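Local coordinates for protein beta-lactamase (Klebsiella pneumoniae, PDB 6KA5) that probably hydrolyses beta-lactam antibiotics to substituted beta-amino acids as a class C serine enzyme, and is captured here as a covalent acyl adduct, at residues L123-P128 against R154-I159; S71-F76 against Y228-T233. One frame throughout, in Å; residues are numbered along the deposited sequence.

Contact 1 of 2, residues L123-P128 against R154-I159. With 1S7 ((2R)-2-{(1S)-1-methoxy-2-oxo-1-[(thiophen-2-ylacetyl)amino]ethyl}-5-methylidene-5,6-dihydro-2H-1,3-thiazine-4-carboxylic acid), chain B.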
# COMPACT_ATOMS: atom_id res chain seq x y z
N LEU A 123 13.36 -4.34 -11.97
CA LEU A 123 13.73 -5.17 -10.82
C LEU A 123 12.63 -6.19 -10.53
O LEU A 123 11.44 -5.94 -10.74
CB LEU A 123 13.96 -4.29 -9.58
CG LEU A 123 15.27 -3.51 -9.57
CD1 LEU A 123 15.19 -2.36 -8.53
CD2 LEU A 123 16.44 -4.44 -9.21
N GLN A 124 13.05 -7.35 -10.02
CA GLN A 124 12.14 -8.46 -9.84
C GLN A 124 11.24 -8.24 -8.62
O GLN A 124 11.41 -7.32 -7.83
CB GLN A 124 12.92 -9.78 -9.68
CG GLN A 124 13.80 -9.82 -8.41
CD GLN A 124 14.47 -11.16 -8.19
OE1 GLN A 124 13.82 -12.19 -8.09
NE2 GLN A 124 15.79 -11.13 -8.07
N LEU A 125 10.26 -9.13 -8.47
CA LEU A 125 9.28 -8.99 -7.40
C LEU A 125 9.90 -9.08 -6.02
O LEU A 125 9.65 -8.21 -5.17
CB LEU A 125 8.19 -10.06 -7.58
CG LEU A 125 7.11 -10.12 -6.50
CD1 LEU A 125 6.42 -8.74 -6.31
CD2 LEU A 125 6.09 -11.15 -6.93
N PHE A 126 10.67 -10.13 -5.75
CA PHE A 126 11.16 -10.44 -4.41
C PHE A 126 12.65 -10.19 -4.27
O PHE A 126 13.43 -10.46 -5.18
CB PHE A 126 10.87 -11.91 -4.06
CG PHE A 126 9.41 -12.23 -3.94
CD1 PHE A 126 8.63 -11.64 -2.96
CD2 PHE A 126 8.81 -13.12 -4.81
CE1 PHE A 126 7.28 -11.93 -2.84
CE2 PHE A 126 7.46 -13.43 -4.70
CZ PHE A 126 6.69 -12.83 -3.72
N MET A 127 13.02 -9.66 -3.11
CA MET A 127 14.43 -9.56 -2.74
C MET A 127 15.04 -10.97 -2.76
O MET A 127 14.42 -11.90 -2.23
CB MET A 127 14.54 -8.93 -1.35
CG MET A 127 15.98 -8.65 -0.90
SD MET A 127 16.68 -7.28 -1.81
CE MET A 127 15.88 -5.88 -1.02
N PRO A 128 16.21 -11.17 -3.38
CA PRO A 128 16.90 -12.46 -3.24
C PRO A 128 17.02 -12.84 -1.76
O PRO A 128 17.41 -12.02 -0.92
CB PRO A 128 18.27 -12.20 -3.87
CG PRO A 128 18.00 -11.13 -4.90
CD PRO A 128 16.92 -10.25 -4.28
N ARG A 154 6.26 -2.98 -16.98
CA ARG A 154 5.89 -2.92 -15.58
C ARG A 154 6.12 -4.29 -14.96
O ARG A 154 5.55 -5.28 -15.42
CB ARG A 154 4.43 -2.50 -15.43
CG ARG A 154 3.98 -2.36 -13.97
CD ARG A 154 2.49 -2.04 -13.92
NE ARG A 154 2.03 -1.81 -12.54
CZ ARG A 154 1.60 -2.76 -11.70
NH1 ARG A 154 1.62 -4.05 -12.06
NH2 ARG A 154 1.17 -2.42 -10.48
N VAL A 155 6.95 -4.32 -13.93
CA VAL A 155 7.17 -5.51 -13.11
C VAL A 155 7.04 -5.04 -11.66
O VAL A 155 7.91 -4.32 -11.16
CB VAL A 155 8.54 -6.15 -13.37
CG1 VAL A 155 8.81 -7.29 -12.37
CG2 VAL A 155 8.64 -6.66 -14.83
N TYR A 156 5.96 -5.43 -11.00
CA TYR A 156 5.76 -5.05 -9.61
C TYR A 156 6.93 -5.55 -8.79
O TYR A 156 7.33 -6.72 -8.91
CB TYR A 156 4.44 -5.67 -9.13
CG TYR A 156 3.94 -5.24 -7.78
CD1 TYR A 156 4.43 -5.83 -6.63
CD2 TYR A 156 2.94 -4.31 -7.66
CE1 TYR A 156 3.94 -5.50 -5.40
CE2 TYR A 156 2.44 -3.96 -6.40
CZ TYR A 156 2.94 -4.56 -5.29
OH TYR A 156 2.47 -4.25 -4.02
N SER A 157 7.51 -4.67 -7.97
CA SER A 157 8.78 -4.99 -7.32
C SER A 157 8.86 -4.50 -5.88
O SER A 157 8.76 -3.29 -5.62
CB SER A 157 9.95 -4.38 -8.13
OG SER A 157 11.18 -4.72 -7.50
N ASN A 158 9.17 -5.42 -4.95
CA ASN A 158 9.52 -4.99 -3.59
C ASN A 158 10.87 -4.30 -3.55
O ASN A 158 11.11 -3.46 -2.67
CB ASN A 158 9.60 -6.16 -2.61
CG ASN A 158 8.27 -6.72 -2.26
OD1 ASN A 158 7.23 -6.14 -2.57
ND2 ASN A 158 8.31 -7.86 -1.59
N ILE A 159 11.79 -4.68 -4.44
CA ILE A 159 13.13 -4.12 -4.40
C ILE A 159 13.09 -2.67 -4.88
O ILE A 159 13.69 -1.78 -4.26
CB ILE A 159 14.11 -4.94 -5.27
CG1 ILE A 159 14.05 -6.42 -4.93
CG2 ILE A 159 15.55 -4.41 -5.09
CD1 ILE A 159 14.85 -7.31 -5.90
C 1S7 B . 5.09 -9.14 -2.44
N 1S7 B . 3.39 -9.38 -0.35
O 1S7 B . 4.10 -8.15 -2.18
S 1S7 B . 6.95 -9.84 1.10
C1 1S7 B . 2.97 -8.57 -1.50
O1 1S7 B . 4.02 -7.59 0.94
S1 1S7 B . 1.85 -8.98 -3.96
C2 1S7 B . 3.94 -8.76 0.86
N2 1S7 B . 2.43 -10.86 -2.21
C3 1S7 B . 4.37 -9.65 2.04
C4 1S7 B . 5.63 -10.48 1.60
O4 1S7 B . 1.19 -7.53 -0.40
C5 1S7 B . 5.78 -11.93 1.53
O5 1S7 B . 3.42 -13.61 -2.44
C6 1S7 B . 7.26 -12.26 1.00
O6 1S7 B . 1.63 -14.30 -3.55
C7 1S7 B . 7.94 -11.01 0.76
C8 1S7 B . 1.97 -9.48 -2.34
C9 1S7 B . 0.66 -9.92 -4.68
C10 1S7 B . 0.96 -11.44 -4.64
C11 1S7 B . 0.31 -12.33 -5.42
C13 1S7 B . 1.96 -11.92 -3.29
C14 1S7 B . 2.17 -7.35 -1.08
C15 1S7 B . 2.37 -13.36 -3.08
O HOH W 1 10.34 -3.53 -11.72
O HOH W 2 10.94 -9.09 -1.12

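Contact 2 of 2, residues S71-F76 against Y228-T233. With 1S7 ((2R)-2-{(1S)-1-methoxy-2-oxo-1-[(thiophen-2-ylacetyl)amino]ethyl}-5-methylidene-5,6-dihydro-2H-1,3-thiazine-4-carboxylic acid), chain B.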
# COMPACT_ATOMS: atom_id res chain seq x y z
N SER A 71 1.73 -5.25 1.37
CA SER A 71 2.03 -4.36 0.26
C SER A 71 1.29 -3.02 0.32
O SER A 71 1.65 -2.11 -0.44
CB SER A 71 1.74 -5.07 -1.07
OG SER A 71 2.69 -6.10 -1.31
N LEU A 72 0.27 -2.84 1.17
CA LEU A 72 -0.23 -1.47 1.34
C LEU A 72 0.87 -0.55 1.83
O LEU A 72 0.80 0.67 1.64
CB LEU A 72 -1.39 -1.36 2.33
CG LEU A 72 -2.68 -2.11 2.05
CD1 LEU A 72 -3.76 -1.55 2.99
CD2 LEU A 72 -3.04 -1.98 0.63
N SER A 73 1.89 -1.13 2.48
CA SER A 73 3.00 -0.34 2.98
C SER A 73 3.70 0.44 1.88
O SER A 73 4.32 1.47 2.16
CB SER A 73 4.01 -1.27 3.64
OG SER A 73 3.39 -1.99 4.69
N LYS A 74 3.62 -0.04 0.63
CA LYS A 74 4.30 0.64 -0.47
C LYS A 74 3.78 2.06 -0.65
O LYS A 74 4.54 2.94 -1.09
CB LYS A 74 4.12 -0.17 -1.76
CG LYS A 74 4.78 -1.58 -1.74
CD LYS A 74 4.87 -2.07 -3.18
CE LYS A 74 5.68 -3.39 -3.30
NZ LYS A 74 4.85 -4.55 -2.82
N THR A 75 2.51 2.30 -0.33
CA THR A 75 1.98 3.64 -0.53
C THR A 75 2.56 4.62 0.47
O THR A 75 2.60 5.82 0.17
CB THR A 75 0.44 3.69 -0.47
OG1 THR A 75 -0.02 3.34 0.85
CG2 THR A 75 -0.21 2.74 -1.50
N PHE A 76 3.04 4.14 1.62
CA PHE A 76 3.69 5.04 2.56
C PHE A 76 5.08 5.42 2.08
O PHE A 76 5.49 6.56 2.25
CB PHE A 76 3.72 4.39 3.96
CG PHE A 76 2.35 4.22 4.55
CD1 PHE A 76 1.58 3.09 4.27
CD2 PHE A 76 1.80 5.22 5.30
CE1 PHE A 76 0.29 2.94 4.77
CE2 PHE A 76 0.47 5.09 5.83
CZ PHE A 76 -0.28 3.94 5.56
N TYR A 228 6.67 -3.77 3.07
CA TYR A 228 5.61 -4.55 3.71
C TYR A 228 5.58 -4.39 5.23
O TYR A 228 5.06 -5.27 5.91
CB TYR A 228 5.77 -6.08 3.34
CG TYR A 228 7.16 -6.67 3.62
CD1 TYR A 228 7.50 -7.12 4.89
CD2 TYR A 228 8.11 -6.77 2.62
CE1 TYR A 228 8.78 -7.67 5.14
CE2 TYR A 228 9.37 -7.32 2.86
CZ TYR A 228 9.69 -7.74 4.13
OH TYR A 228 10.95 -8.27 4.36
N GLY A 229 6.12 -3.30 5.78
CA GLY A 229 6.30 -3.25 7.23
C GLY A 229 5.19 -2.68 8.11
O GLY A 229 5.30 -2.77 9.34
N ILE A 230 4.12 -2.13 7.55
CA ILE A 230 3.15 -1.38 8.36
C ILE A 230 2.18 -2.31 9.08
O ILE A 230 1.62 -3.25 8.48
CB ILE A 230 2.40 -0.36 7.49
CG1 ILE A 230 3.35 0.71 6.98
CG2 ILE A 230 1.24 0.27 8.27
CD1 ILE A 230 3.76 1.73 8.05
N LYS A 231 1.95 -2.04 10.38
CA LYS A 231 0.88 -2.63 11.17
C LYS A 231 -0.01 -1.49 11.62
O LYS A 231 0.50 -0.47 12.07
CB LYS A 231 1.42 -3.41 12.39
CG LYS A 231 2.32 -4.62 12.04
CD LYS A 231 3.85 -4.22 12.02
CE LYS A 231 4.65 -5.20 11.21
NZ LYS A 231 6.03 -4.74 11.17
N THR A 232 -1.33 -1.63 11.48
CA THR A 232 -2.20 -0.47 11.73
C THR A 232 -3.61 -0.92 12.06
O THR A 232 -3.98 -2.08 11.86
CB THR A 232 -2.21 0.46 10.50
OG1 THR A 232 -3.01 1.62 10.73
CG2 THR A 232 -2.72 -0.30 9.28
N THR A 233 -4.40 0.00 12.60
CA THR A 233 -5.83 -0.26 12.77
C THR A 233 -6.61 0.17 11.53
O THR A 233 -6.17 1.00 10.72
CB THR A 233 -6.39 0.50 13.97
OG1 THR A 233 -6.28 1.90 13.69
CG2 THR A 233 -5.60 0.21 15.22
C 1S7 B . 5.09 -9.14 -2.44
N 1S7 B . 3.39 -9.38 -0.35
O 1S7 B . 4.10 -8.15 -2.18
S 1S7 B . 6.95 -9.84 1.10
C1 1S7 B . 2.97 -8.57 -1.50
O1 1S7 B . 4.02 -7.59 0.94
S1 1S7 B . 1.85 -8.98 -3.96
C2 1S7 B . 3.94 -8.76 0.86
N2 1S7 B . 2.43 -10.86 -2.21
C3 1S7 B . 4.37 -9.65 2.04
C4 1S7 B . 5.63 -10.48 1.60
O4 1S7 B . 1.19 -7.53 -0.40
C5 1S7 B . 5.78 -11.93 1.53
O5 1S7 B . 3.42 -13.61 -2.44
C6 1S7 B . 7.26 -12.26 1.00
O6 1S7 B . 1.63 -14.30 -3.55
C7 1S7 B . 7.94 -11.01 0.76
C8 1S7 B . 1.97 -9.48 -2.34
C9 1S7 B . 0.66 -9.92 -4.68
C10 1S7 B . 0.96 -11.44 -4.64
C11 1S7 B . 0.31 -12.33 -5.42
C13 1S7 B . 1.96 -11.92 -3.29
C14 1S7 B . 2.17 -7.35 -1.08
C15 1S7 B . 2.37 -13.36 -3.08

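Contact 1 of 2, residues L123-P128 against R154-I159
Residues Leu123-Pro128 pack as a loop against the residues leading into helix 158-171, a loop-to-helix-start contact beside the active site. Ser157 is the N-cap of that helix: its OG donates to Gln124 O at 2.6 Å, from 34° out of the carbonyl plane, and weakly accepts from Ile159 N. Asn158 N donates to Leu125 O at 2.8 Å, so the loop carbonyls take up donors at the helix start. Leu125 sends CD1 to the edge of the Tyr156 ring, 3.5 Å from its CD1, with CG anti to the backbone N (chi1 177°) and the branch turned by chi2. Ile159 fills the apolar side, with CD1 3.7 Å from Gln124 CG and CG2 meeting Leu123 CD1. Asn158 OD1 bonds to Lys74 and ND2 to water 2, which also accepts from Met127 N; together they would fix the amide, whose plane stands 81° from that of the Phe126 ring. Both side chains reach the methoxy carbon of 1S7. Tyr156 and Asn158 belong to the YxN motif of class C enzymes, and Tyr156 OH bonds to Lys74 and Lys321. Met127 and Pro128 rest on helix 134-143, while Arg154, on edge strand 153-154, pairs with Ser302 of strand 302-311.

Contact 2 of 2, residues S71-F76 against Y228-T233
Ser73 OG is held by two backbone groups: it accepts from Ile230 N at 3.0 Å, in a nearly straight bond (165° at the hydrogen), and is also hydrogen-bonded to Gly70 O. This joins the SxxK motif of the serine beta-lactamases, Ser71 to Lys74 at the start of helix 74-86, to the turn leading into strand 231-232. The hydroxyl lies beside its own backbone N (chi1 -58°), a setting that directs it at the Tyr228-Ile230 backbone; Gly229 N is also near, but at an angle too poor for a bond. The apolar half of the contact follows one helical turn on, where Phe76 CD1 meets Ile230 CG1 at 4.0 Å, the two side chains crossing at about a right angle. The Phe76 ring also stacks with Tyr240 of helix 234-244. Beyond the turn, Lys231 curls back on its own segment, where NZ donates to Gly229 O at 2.8 Å as well as bonding to Leu195 O.

At the other end the two segments border the bound ligand. Ser71 OG is covalently joined to 1S7 C14, and the backbone Ser71 N makes a weak bond of 2.9 Å to the acyl oxygen O4, as expected of one arm of the oxyanion hole; Ser324 N also bonds to the ligand. Lys74 reaches back along the helix start with a chain that bends only at its last torsion (chi4 76°), which turns NZ toward the Tyr156 and Asn158 side. Tyr228 borders the ligand's acylamino side chain, its CB approaching the amide oxygen O1 at 3.3 Å. Its ring atom CD2 comes within 3.6 Å of the thiophene sulfur S.

From the N terminus the chain first reaches Ser71-Phe76, at the start of helix 74-86, then runs through Leu123-Pro128 and Arg154-Ile159, whose meeting in contact 1 closes a short loop that includes helix 134-143. Only later does Tyr228-Thr233 return to the first segment, so contact 2 closes a far longer loop that encloses contact 1 entirely. The centres lie about 17 Å apart, yet Lys74 of contact 2 bridges them: its NZ is 2.7 Å from Tyr156 OH and 2.9 Å from Asn158 OD1, both probable hydrogen bonds. Together they bring the starts of helices 74-86 and 158-171 and the strand 231-232 turn around one ligand, 1S7.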